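Local coordinates for protein beta-lactamase Rm3 (Uncultured bacterium, PDB 5IQK) that probably hydrolyses beta-lactam antibiotics as a zinc-dependent, subclass B3 metallo-beta-lactamase, and so would confer antibiotic resistance, at residues Y25-K29 with Q228-R232; L133-G137 with T148-T152; G188-S192 with R264-K269. All coordinates share one frame; numbering follows the deposited sequence.

Interaction 1. Residues Y25-K29 with Q228-R232; sequences YVGMK and QLWQR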
ATOM      1  N   TYR A  25       0.206   3.303  12.226  1.00 18.56           N
ATOM      2  CA  TYR A  25       0.379   1.979  11.604  1.00 20.37           C
ATOM      3  C   TYR A  25      -0.527   0.936  12.270  1.00 19.76           C
ATOM      4  O   TYR A  25      -0.498   0.780  13.491  1.00 23.68           O
ATOM      5  CB  TYR A  25       1.833   1.534  11.698  1.00 18.03           C
ATOM      6  CG  TYR A  25       2.143   0.291  10.873  1.00 17.04           C
ATOM      7  CD1 TYR A  25       2.420   0.392   9.518  1.00 20.36           C
ATOM      8  CD2 TYR A  25       2.138  -0.968  11.452  1.00 17.71           C
ATOM      9  CE1 TYR A  25       2.708  -0.739   8.751  1.00 19.76           C
ATOM     10  CE2 TYR A  25       2.437  -2.123  10.688  1.00 19.38           C
ATOM     11  CZ  TYR A  25       2.708  -1.986   9.349  1.00 18.94           C
ATOM     12  OH  TYR A  25       2.986  -3.101   8.594  1.00 17.70           O
ATOM     13  N   VAL A  26      -1.334   0.230  11.478  1.00 18.68           N
ATOM     14  CA  VAL A  26      -2.247  -0.777  12.027  1.00 16.43           C
ATOM     15  C   VAL A  26      -2.139  -2.112  11.284  1.00 17.46           C
ATOM     16  O   VAL A  26      -3.034  -2.961  11.382  1.00 19.49           O
ATOM     17  CB  VAL A  26      -3.717  -0.294  11.990  1.00 20.44           C
ATOM     18  CG1 VAL A  26      -3.919   0.861  12.955  1.00 19.94           C
ATOM     19  CG2 VAL A  26      -4.113   0.114  10.587  1.00 19.56           C
ATOM     20  N   GLY A  27      -1.028  -2.294  10.572  1.00 18.80           N
ATOM     21  CA  GLY A  27      -0.809  -3.480   9.768  1.00 17.48           C
ATOM     22  C   GLY A  27      -0.123  -4.633  10.493  1.00 19.92           C
ATOM     23  O   GLY A  27      -0.213  -4.778  11.719  1.00 18.15           O
ATOM     24  N   MET A  28       0.548  -5.475   9.706  1.00 20.37           N
ATOM     25  CA  MET A  28       1.166  -6.711  10.180  1.00 16.90           C
ATOM     26  C   MET A  28       2.682  -6.644   9.962  1.00 17.39           C
ATOM     27  O   MET A  28       3.199  -5.640   9.476  1.00 18.55           O
ATOM     28  CB  MET A  28       0.574  -7.927   9.444  1.00 19.34           C
ATOM     29  CG  MET A  28      -0.863  -8.297   9.821  1.00 18.44           C
ATOM     30  SD  MET A  28      -2.103  -7.006   9.522  1.00 21.42           S
ATOM     31  CE  MET A  28      -1.832  -6.635   7.783  1.00 19.29           C
ATOM     32  N   LYS A  29       3.398  -7.714  10.290  1.00 18.82           N
ATOM     33  CA  LYS A  29       4.850  -7.693  10.167  1.00 17.23           C
ATOM     34  C   LYS A  29       5.323  -7.553   8.709  1.00 18.51           C
ATOM     35  O   LYS A  29       6.393  -7.001   8.453  1.00 17.02           O
ATOM     36  CB  LYS A  29       5.457  -8.948  10.785  1.00 25.45           C
ATOM     37  CG  LYS A  29       6.894  -8.762  11.229  1.00 28.53           C
ATOM     38  CD  LYS A  29       6.988  -7.807  12.399  1.00 31.08           C
ATOM     39  CE  LYS A  29       6.589  -8.478  13.711  1.00 32.67           C
ATOM     40  NZ  LYS A  29       6.590  -7.541  14.863  1.00 32.35           N
ATOM     41  N   GLN A 228      12.275  -0.075   5.502  1.00 22.84           N
ATOM     42  CA  GLN A 228      12.996  -0.275   6.771  1.00 26.33           C
ATOM     43  C   GLN A 228      12.167   0.129   7.989  1.00 25.98           C
ATOM     44  O   GLN A 228      12.693   0.715   8.957  1.00 26.25           O
ATOM     45  CB  GLN A 228      14.315   0.507   6.780  1.00 24.53           C
ATOM     46  CG  GLN A 228      15.264   0.149   5.632  1.00 27.09           C
ATOM     47  CD  GLN A 228      14.921   0.911   4.365  1.00 27.21           C
ATOM     48  OE1 GLN A 228      14.643   2.111   4.416  1.00 28.98           O
ATOM     49  NE2 GLN A 228      14.920   0.219   3.223  1.00 27.23           N
ATOM     50  N   LEU A 229      10.877  -0.194   7.963  1.00 24.53           N
ATOM     51  CA  LEU A 229       9.983   0.292   9.017  1.00 24.81           C
ATOM     52  C   LEU A 229      10.335  -0.289  10.378  1.00 24.91           C
ATOM     53  O   LEU A 229      10.144   0.384  11.402  1.00 23.65           O
ATOM     54  CB  LEU A 229       8.521  -0.011   8.687  1.00 22.37           C
ATOM     55  CG  LEU A 229       7.477   0.632   9.607  1.00 25.23           C
ATOM     56  CD1 LEU A 229       7.662   2.146   9.660  1.00 20.95           C
ATOM     57  CD2 LEU A 229       6.069   0.288   9.156  1.00 24.69           C
ATOM     58  N   TRP A 230      10.820  -1.528  10.418  1.00 24.16           N
ATOM     59  CA  TRP A 230      11.093  -2.134  11.723  1.00 23.50           C
ATOM     60  C   TRP A 230      12.396  -1.623  12.329  1.00 21.76           C
ATOM     61  O   TRP A 230      12.501  -1.515  13.557  1.00 29.65           O
ATOM     62  CB  TRP A 230      11.067  -3.665  11.617  1.00 24.86           C
ATOM     63  CG  TRP A 230       9.802  -4.151  10.981  1.00 26.46           C
ATOM     64  CD1 TRP A 230       9.684  -5.132  10.031  1.00 23.18           C
ATOM     65  CD2 TRP A 230       8.468  -3.635  11.193  1.00 25.69           C
ATOM     66  NE1 TRP A 230       8.367  -5.272   9.661  1.00 25.09           N
ATOM     67  CE2 TRP A 230       7.604  -4.367  10.350  1.00 23.38           C
ATOM     68  CE3 TRP A 230       7.922  -2.641  12.026  1.00 27.14           C
ATOM     69  CZ2 TRP A 230       6.226  -4.134  10.308  1.00 21.76           C
ATOM     70  CZ3 TRP A 230       6.555  -2.407  11.979  1.00 25.19           C
ATOM     71  CH2 TRP A 230       5.721  -3.154  11.124  1.00 23.91           C
ATOM     72  N   GLN A 231      13.371  -1.263  11.497  1.00 22.48           N
ATOM     73  CA  GLN A 231      14.558  -0.577  12.013  1.00 25.57           C
ATOM     74  C   GLN A 231      14.154   0.787  12.584  1.00 24.98           C
ATOM     75  O   GLN A 231      14.584   1.185  13.678  1.00 29.03           O
ATOM     76  CB  GLN A 231      15.624  -0.380  10.940  1.00 23.86           C
ATOM     77  CG  GLN A 231      16.269  -1.676  10.434  1.00 26.15           C
ATOM     78  CD  GLN A 231      15.543  -2.261   9.237  1.00 34.65           C
ATOM     79  OE1 GLN A 231      14.325  -2.128   9.100  1.00 32.00           O
ATOM     80  NE2 GLN A 231      16.293  -2.908   8.356  1.00 37.95           N
ATOM     81  N   ARG A 232      13.341   1.502  11.815  1.00 21.78           N
ATOM     82  CA  ARG A 232      12.841   2.826  12.198  1.00 24.28           C
ATOM     83  C   ARG A 232      12.031   2.766  13.493  1.00 23.33           C
ATOM     84  O   ARG A 232      12.221   3.597  14.393  1.00 27.68           O
ATOM     85  CB  ARG A 232      11.993   3.384  11.042  1.00 22.74           C
ATOM     86  CG  ARG A 232      12.859   3.812   9.863  1.00 24.18           C
ATOM     87  CD  ARG A 232      12.083   3.958   8.554  1.00 27.93           C
ATOM     88  NE  ARG A 232      11.124   5.051   8.507  1.00 26.63           N
ATOM     89  CZ  ARG A 232      10.044   5.038   7.732  1.00 24.26           C
ATOM     90  NH1 ARG A 232       9.783   3.982   6.966  1.00 23.56           N
ATOM     91  NH2 ARG A 232       9.227   6.068   7.727  1.00 19.73           N
TER
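Trp-230 offers its indole to Lys-29 and Tyr-25 together and illustrates how one large side chain can serve polar and apolar partners at once. Its CG lies anti to the carbonyl carbon (chi1 -53°), which carries the ring across to the loop 25-29. There NE1 donates to the backbone O of Lys-29 at 2.9 Å, with an N-H...O angle of 144°. The acceptor lies close to the indole plane and is met on a lone pair, so the bond limits rotation of the ring. Lys-29, bent at chi2 and chi3, folds its own chain over one indole face. Its CD carbon stands 4.0 Å from Trp-230 NE1, while the ammonium group continues to Gln-14 and can add only a long, weak cation-pi attraction. Leu-229 CB lies over the opposite indole face.

The six-membered ring of Trp-230 turns its edge to Tyr-25 in an offset edge-to-face pair, with planes at 87° and centroids 5.4 Å apart. The nearest atoms are Trp-230 CH2 and Tyr-25 CE2, at 3.5 Å. Leu-229 CD2 rests over the face of the tyrosine ring, 3.5 Å from Tyr-25 CE1, in a CH-pi contact, and Gly-27 N lies over the other face. Tyr-25 OH in turn gives a hydrogen bond of 2.7 Å to Met-28 O, which closes the loop on itself and holds the phenol where the indole edge meets it.

Tyr-25 also touches Pro-224, next to the zinc ligand His-223. The contact thus ties the loop after strand 23-25, in the seven-stranded sheet, to a helix of the C-terminal half, as expected in the alpha-beta/beta-alpha sandwich of metallo-beta-lactamases.

Interaction 2. Residues L133-G137 with T148-T152; sequences LARDG and TAHAT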
ATOM      1  N   LEU A 133     -13.559   5.075  -8.189  1.00 24.20           N
ATOM      2  CA  LEU A 133     -12.321   5.009  -8.953  1.00 23.70           C
ATOM      3  C   LEU A 133     -11.388   6.162  -8.592  1.00 27.22           C
ATOM      4  O   LEU A 133     -11.812   7.322  -8.536  1.00 26.95           O
ATOM      5  CB  LEU A 133     -12.633   5.010 -10.449  1.00 26.81           C
ATOM      6  CG  LEU A 133     -13.453   3.802 -10.893  1.00 27.11           C
ATOM      7  CD1 LEU A 133     -13.688   3.831 -12.397  1.00 29.39           C
ATOM      8  CD2 LEU A 133     -12.756   2.517 -10.493  1.00 27.66           C
ATOM      9  N   ALA A 134     -10.125   5.830  -8.352  1.00 23.36           N
ATOM     10  CA  ALA A 134      -9.090   6.812  -8.043  1.00 22.85           C
ATOM     11  C   ALA A 134      -8.124   6.934  -9.216  1.00 24.88           C
ATOM     12  O   ALA A 134      -7.362   6.013  -9.504  1.00 22.46           O
ATOM     13  CB  ALA A 134      -8.337   6.423  -6.783  1.00 22.60           C
ATOM     14  N   ARG A 135      -8.152   8.080  -9.886  1.00 25.10           N
ATOM     15  CA  ARG A 135      -7.276   8.301 -11.027  1.00 26.28           C
ATOM     16  C   ARG A 135      -6.085   9.127 -10.559  1.00 24.14           C
ATOM     17  O   ARG A 135      -6.119   9.719  -9.474  1.00 22.74           O
ATOM     18  CB  ARG A 135      -8.038   9.033 -12.126  1.00 28.57           C
ATOM     19  CG  ARG A 135      -9.316   8.316 -12.503  1.00 35.53           C
ATOM     20  CD  ARG A 135      -9.992   8.900 -13.723  1.00 43.98           C
ATOM     21  NE  ARG A 135     -11.266   8.229 -13.971  1.00 43.32           N
ATOM     22  CZ  ARG A 135     -11.409   7.124 -14.692  1.00 41.52           C
ATOM     23  NH1 ARG A 135     -10.352   6.556 -15.258  1.00 45.87           N
ATOM     24  NH2 ARG A 135     -12.614   6.594 -14.851  1.00 43.93           N
ATOM     25  N   ASP A 136      -5.043   9.176 -11.380  1.00 24.52           N
ATOM     26  CA  ASP A 136      -3.845   9.945 -11.067  1.00 24.05           C
ATOM     27  C   ASP A 136      -4.179  11.410 -10.759  1.00 25.36           C
ATOM     28  O   ASP A 136      -4.870  12.086 -11.525  1.00 24.97           O
ATOM     29  CB  ASP A 136      -2.848   9.856 -12.226  1.00 23.95           C
ATOM     30  CG  ASP A 136      -1.520  10.510 -11.909  1.00 26.30           C
ATOM     31  OD1 ASP A 136      -0.816  10.029 -11.005  1.00 28.49           O
ATOM     32  OD2 ASP A 136      -1.183  11.520 -12.574  1.00 29.94           O
ATOM     33  N   GLY A 137      -3.719  11.878  -9.609  1.00 23.21           N
ATOM     34  CA  GLY A 137      -3.965  13.242  -9.194  1.00 22.33           C
ATOM     35  C   GLY A 137      -5.307  13.437  -8.517  1.00 22.48           C
ATOM     36  O   GLY A 137      -5.661  14.557  -8.170  1.00 24.96           O
ATOM     37  N   THR A 148      -4.203  12.437  -1.853  1.00 25.17           N
ATOM     38  CA  THR A 148      -4.047  12.546  -3.296  1.00 21.45           C
ATOM     39  C   THR A 148      -3.473  11.244  -3.829  1.00 22.24           C
ATOM     40  O   THR A 148      -2.518  10.694  -3.276  1.00 22.04           O
ATOM     41  CB  THR A 148      -3.136  13.731  -3.696  1.00 22.10           C
ATOM     42  OG1 THR A 148      -3.695  14.947  -3.195  1.00 23.49           O
ATOM     43  CG2 THR A 148      -3.015  13.845  -5.209  1.00 19.71           C
ATOM     44  N   ALA A 149      -4.098  10.737  -4.883  1.00 20.01           N
ATOM     45  CA  ALA A 149      -3.657   9.505  -5.524  1.00 19.87           C
ATOM     46  C   ALA A 149      -2.611   9.780  -6.594  1.00 22.77           C
ATOM     47  O   ALA A 149      -2.702  10.762  -7.331  1.00 23.67           O
ATOM     48  CB  ALA A 149      -4.844   8.784  -6.120  1.00 21.85           C
ATOM     49  N   HIS A 150      -1.617   8.907  -6.679  1.00 22.43           N
ATOM     50  CA  HIS A 150      -0.596   9.010  -7.709  1.00 21.70           C
ATOM     51  C   HIS A 150      -0.482   7.668  -8.399  1.00 20.70           C
ATOM     52  O   HIS A 150      -0.153   6.669  -7.762  1.00 19.79           O
ATOM     53  CB  HIS A 150       0.751   9.422  -7.116  1.00 22.21           C
ATOM     54  CG  HIS A 150       0.695  10.684  -6.321  1.00 23.04           C
ATOM     55  ND1 HIS A 150       0.942  11.923  -6.871  1.00 26.12           N
ATOM     56  CD2 HIS A 150       0.393  10.903  -5.020  1.00 23.93           C
ATOM     57  CE1 HIS A 150       0.806  12.849  -5.940  1.00 25.27           C
ATOM     58  NE2 HIS A 150       0.473  12.256  -4.807  1.00 22.94           N
ATOM     59  N   ALA A 151      -0.746   7.638  -9.702  1.00 19.68           N
ATOM     60  CA  ALA A 151      -0.628   6.376 -10.435  1.00 20.55           C
ATOM     61  C   ALA A 151       0.814   5.882 -10.403  1.00 20.04           C
ATOM     62  O   ALA A 151       1.721   6.594 -10.849  1.00 21.84           O
ATOM     63  CB  ALA A 151      -1.107   6.545 -11.876  1.00 23.79           C
ATOM     64  N   THR A 152       1.030   4.678  -9.859  1.00 18.87           N
ATOM     65  CA  THR A 152       2.371   4.076  -9.841  1.00 16.83           C
ATOM     66  C   THR A 152       2.348   2.589 -10.211  1.00 18.19           C
ATOM     67  O   THR A 152       2.700   1.718  -9.416  1.00 18.01           O
ATOM     68  CB  THR A 152       3.071   4.250  -8.450  1.00 20.06           C
ATOM     69  OG1 THR A 152       2.279   3.663  -7.405  1.00 18.47           O
ATOM     70  CG2 THR A 152       3.315   5.728  -8.156  1.00 22.03           C
TER
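Where the polypeptide crosses from one sheet of the metallo-beta-lactamase sandwich to the other, Asp-136 and Gly-137 dock on strand 145-151. This connection runs from strand 131-133, at the edge of the seven-stranded sheet, into the beta hairpin 139-142/145-151 of the five-stranded one. Gly-137 N donates to Ala-149 O at 2.7 Å, with the donor tilted 31° from the carbonyl plane. Asp-136 and Gly-137 have backbone angles like those of the central residues of a type II turn, the glycine having a positive phi.

Beside the turn, Ala-134 CB faces Ala-149 CB at 4.3 Å. Arg-135 contributes its backbone, its carbonyl O lying 3.7 Å from Ala-149 CB, and Trp-162 on the adjacent strand 160-168 touches both alanines. On the other side of the strand His-150 points away and bonds to Thr-163.

The principle is that a side chain can pair with a strand amide: near the strand end a carboxylate, rather than a main-chain carbonyl, is the acceptor. With CG anti to the backbone N (chi1 -174°), Asp-136 swings its OD1 to the amide of Ala-151 and accepts its N-H on the anti lone pair, 2.7 Å from N.

Interaction 3. Residues G188-S192 with R264-K269; sequences GFKFS and RLDQEK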
ATOM      1  N   GLY A 188       8.311 -17.297 -15.400  1.00 18.58           N
ATOM      2  CA  GLY A 188       7.969 -17.352 -16.808  1.00 16.98           C
ATOM      3  C   GLY A 188       7.428 -16.049 -17.365  1.00 18.92           C
ATOM      4  O   GLY A 188       7.545 -15.816 -18.561  1.00 16.61           O
ATOM      5  N   PHE A 189       6.850 -15.201 -16.505  1.00 14.24           N
ATOM      6  CA  PHE A 189       6.396 -13.872 -16.927  1.00 17.02           C
ATOM      7  C   PHE A 189       7.601 -13.013 -17.256  1.00 15.65           C
ATOM      8  O   PHE A 189       8.607 -13.076 -16.550  1.00 17.82           O
ATOM      9  CB  PHE A 189       5.552 -13.201 -15.838  1.00 18.04           C
ATOM     10  CG  PHE A 189       5.130 -11.791 -16.180  1.00 15.58           C
ATOM     11  CD1 PHE A 189       3.975 -11.564 -16.911  1.00 16.06           C
ATOM     12  CD2 PHE A 189       5.899 -10.701 -15.786  1.00 18.38           C
ATOM     13  CE1 PHE A 189       3.573 -10.273 -17.237  1.00 15.81           C
ATOM     14  CE2 PHE A 189       5.501  -9.398 -16.095  1.00 16.56           C
ATOM     15  CZ  PHE A 189       4.343  -9.191 -16.834  1.00 19.38           C
ATOM     16  N   LYS A 190       7.508 -12.228 -18.330  1.00 16.06           N
ATOM     17  CA  LYS A 190       8.605 -11.360 -18.741  1.00 17.73           C
ATOM     18  C   LYS A 190       8.155  -9.901 -18.779  1.00 19.84           C
ATOM     19  O   LYS A 190       7.303  -9.508 -19.580  1.00 19.31           O
ATOM     20  CB  LYS A 190       9.162 -11.808 -20.094  1.00 24.47           C
ATOM     21  CG  LYS A 190       9.828 -13.186 -20.045  1.00 24.32           C
ATOM     22  CD  LYS A 190      11.017 -13.301 -20.992  1.00 31.31           C
ATOM     23  CE  LYS A 190      11.477 -14.750 -21.101  1.00 39.92           C
ATOM     24  NZ  LYS A 190      12.655 -14.931 -22.006  1.00 44.70           N
ATOM     25  N   PHE A 191       8.706  -9.104 -17.873  1.00 18.96           N
ATOM     26  CA  PHE A 191       8.425  -7.669 -17.871  1.00 21.93           C
ATOM     27  C   PHE A 191       8.822  -7.011 -19.195  1.00 22.47           C
ATOM     28  O   PHE A 191       8.214  -6.023 -19.630  1.00 23.59           O
ATOM     29  CB  PHE A 191       9.155  -6.998 -16.718  1.00 20.75           C
ATOM     30  CG  PHE A 191       8.499  -7.225 -15.392  1.00 17.58           C
ATOM     31  CD1 PHE A 191       7.538  -6.343 -14.920  1.00 17.88           C
ATOM     32  CD2 PHE A 191       8.834  -8.332 -14.622  1.00 18.07           C
ATOM     33  CE1 PHE A 191       6.921  -6.558 -13.690  1.00 16.44           C
ATOM     34  CE2 PHE A 191       8.232  -8.548 -13.380  1.00 16.88           C
ATOM     35  CZ  PHE A 191       7.267  -7.670 -12.929  1.00 17.21           C
ATOM     36  N   SER A 192       9.840  -7.577 -19.831  1.00 25.24           N
ATOM     37  CA  SER A 192      10.377  -7.029 -21.068  1.00 23.79           C
ATOM     38  C   SER A 192       9.653  -7.557 -22.305  1.00 28.63           C
ATOM     39  O   SER A 192       9.928  -7.102 -23.413  1.00 26.40           O
ATOM     40  CB  SER A 192      11.877  -7.337 -21.185  1.00 23.82           C
ATOM     41  OG  SER A 192      12.121  -8.736 -21.260  1.00 24.58           O
ATOM     42  N   ARG A 264      16.609  -7.993 -12.832  1.00 25.71           N
ATOM     43  CA  ARG A 264      15.515  -8.768 -13.399  1.00 26.37           C
ATOM     44  C   ARG A 264      15.607  -8.798 -14.922  1.00 26.65           C
ATOM     45  O   ARG A 264      15.519  -9.868 -15.535  1.00 27.60           O
ATOM     46  CB  ARG A 264      14.170  -8.184 -12.942  1.00 23.45           C
ATOM     47  CG  ARG A 264      12.949  -8.754 -13.652  1.00 22.71           C
ATOM     48  CD  ARG A 264      12.801 -10.242 -13.423  1.00 25.68           C
ATOM     49  NE  ARG A 264      11.666 -10.775 -14.165  1.00 20.34           N
ATOM     50  CZ  ARG A 264      10.617 -11.372 -13.619  1.00 20.09           C
ATOM     51  NH1 ARG A 264      10.561 -11.541 -12.301  1.00 20.52           N
ATOM     52  NH2 ARG A 264       9.632 -11.812 -14.397  1.00 19.76           N
ATOM     53  N   LEU A 265      15.809  -7.628 -15.525  1.00 23.19           N
ATOM     54  CA  LEU A 265      15.966  -7.529 -16.981  1.00 27.66           C
ATOM     55  C   LEU A 265      17.175  -8.300 -17.480  1.00 29.29           C
ATOM     56  O   LEU A 265      17.142  -8.877 -18.565  1.00 30.01           O
ATOM     57  CB  LEU A 265      16.064  -6.066 -17.411  1.00 28.85           C
ATOM     58  CG  LEU A 265      14.758  -5.308 -17.162  1.00 32.60           C
ATOM     59  CD1 LEU A 265      14.856  -3.848 -17.609  1.00 27.86           C
ATOM     60  CD2 LEU A 265      13.604  -6.024 -17.855  1.00 29.96           C
ATOM     61  N   ASP A 266      18.248  -8.309 -16.700  1.00 28.16           N
ATOM     62  CA  ASP A 266      19.412  -9.093 -17.081  1.00 30.59           C
ATOM     63  C   ASP A 266      19.060 -10.583 -17.078  1.00 35.40           C
ATOM     64  O   ASP A 266      19.452 -11.314 -17.981  1.00 36.88           O
ATOM     65  CB  ASP A 266      20.599  -8.805 -16.160  1.00 32.53           C
ATOM     66  CG  ASP A 266      21.806  -9.651 -16.494  1.00 44.59           C
ATOM     67  OD1 ASP A 266      22.413  -9.432 -17.568  1.00 48.25           O
ATOM     68  OD2 ASP A 266      22.143 -10.540 -15.686  1.00 47.22           O
ATOM     69  N   GLN A 267      18.293 -11.025 -16.086  1.00 31.19           N
ATOM     70  CA  GLN A 267      17.864 -12.426 -16.023  1.00 32.26           C
ATOM     71  C   GLN A 267      16.931 -12.784 -17.180  1.00 33.84           C
ATOM     72  O   GLN A 267      17.028 -13.875 -17.734  1.00 38.54           O
ATOM     73  CB  GLN A 267      17.184 -12.717 -14.678  1.00 36.69           C
ATOM     74  CG  GLN A 267      18.137 -12.675 -13.483  1.00 37.40           C
ATOM     75  CD  GLN A 267      17.417 -12.606 -12.139  1.00 42.06           C
ATOM     76  OE1 GLN A 267      16.186 -12.580 -12.080  1.00 47.10           O
ATOM     77  NE2 GLN A 267      18.186 -12.562 -11.054  1.00 37.39           N
ATOM     78  N   GLU A 268      16.043 -11.869 -17.564  1.00 25.20           N
ATOM     79  CA  GLU A 268      15.102 -12.156 -18.644  1.00 29.52           C
ATOM     80  C   GLU A 268      15.805 -12.262 -19.997  1.00 34.72           C
ATOM     81  O   GLU A 268      15.349 -12.987 -20.891  1.00 32.94           O
ATOM     82  CB  GLU A 268      14.021 -11.074 -18.718  1.00 28.40           C
ATOM     83  CG  GLU A 268      13.135 -11.000 -17.473  1.00 28.54           C
ATOM     84  CD  GLU A 268      11.874 -10.172 -17.673  1.00 24.43           C
ATOM     85  OE1 GLU A 268      11.695  -9.579 -18.757  1.00 24.13           O
ATOM     86  OE2 GLU A 268      11.052 -10.115 -16.732  1.00 24.39           O
ATOM     87  N   LYS A 269      16.909 -11.537 -20.158  1.00 36.61           N
ATOM     88  CA  LYS A 269      17.561 -11.469 -21.467  1.00 39.48           C
ATOM     89  C   LYS A 269      18.584 -12.579 -21.713  1.00 43.16           C
ATOM     90  O   LYS A 269      18.946 -12.835 -22.862  1.00 45.20           O
ATOM     91  CB  LYS A 269      18.239 -10.107 -21.657  1.00 40.64           C
ATOM     92  CG  LYS A 269      17.278  -8.920 -21.748  1.00 41.82           C
ATOM     93  CD  LYS A 269      16.299  -9.053 -22.910  1.00 44.39           C
ATOM     94  CE  LYS A 269      15.283  -7.915 -22.909  1.00 41.02           C
ATOM     95  NZ  LYS A 269      14.292  -8.028 -24.018  1.00 41.91           N
TER
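Two torsion choices on one helical turn bring Glu-268 and Arg-264 up to the loop 188-192. Glu-268 sets CG beside its backbone N (chi1 -64°) and is extended from there, whereas Arg-264 bends at chi2 (62°), and its guanidinium folds back against the carboxylate four residues on. Glu-268 then acts as a two-pronged acceptor for successive backbone amides. Phe-191 N donates to OE2 at 2.8 Å and Ser-192 N to OE1 at 2.9 Å, each on the syn lone pair. Ser-192 OG adds a second bond to OE1, 2.7 Å long and nearly in line with the C-O bond.

The remaining anti lone pair of OE2 takes Arg-264 NE at 2.7 Å, a salt bridge lying close to the guanidinium plane. Four donors grip the carboxylate, with Arg-264 NH2 adding a weak fifth bond to OE2, an arrangement likely to favour its ionised state and to fix its rotation. Arg-264 NH2 makes a weak bond to Phe-189 O and also reaches Ser-185.

Phe-191 meets the guanidinium with its ring edge over the flat face, the planes 79° apart, and CD2 is 3.7 Å from Arg-264 CZ. Phe-189 CE2 stands over the centre of the Phe-191 ring, joining the two phenylalanines inside the loop. Nearby, Leu-265 CD2 packs on Ser-192 CB at 4.0 Å.

The example shows how a buttressed carboxylate can organise an irregular segment. Here the last turns of the C-terminal helix 249-269 hold the long loop between strand 171-178 and helix 200-212; in metallo-beta-lactamases the loop at this place commonly borders the active site.

In the fold
Interactions 1 and 3 interlock along the chain, their segments alternating, and each anchors a loop on one of two consecutive C-terminal helices, 229-239 and 249-269. Their centres are nevertheless 30 Å apart. Interaction 2 is local in sequence and falls between the two segments of interaction 1, yet in space these two lie on opposite sides of the chain's centre, 24 Å between centres. Interactions 2 and 3 approach to about 10 Å between nearest atoms without touching. The side chain of Met-28 in interaction 1 lies about 10 Å from a bound zinc ion and that of Phe-189 in interaction 3 about 9 Å from one, not necessarily the same ion, whereas 148-152 shortly precedes the zinc ligand His-155.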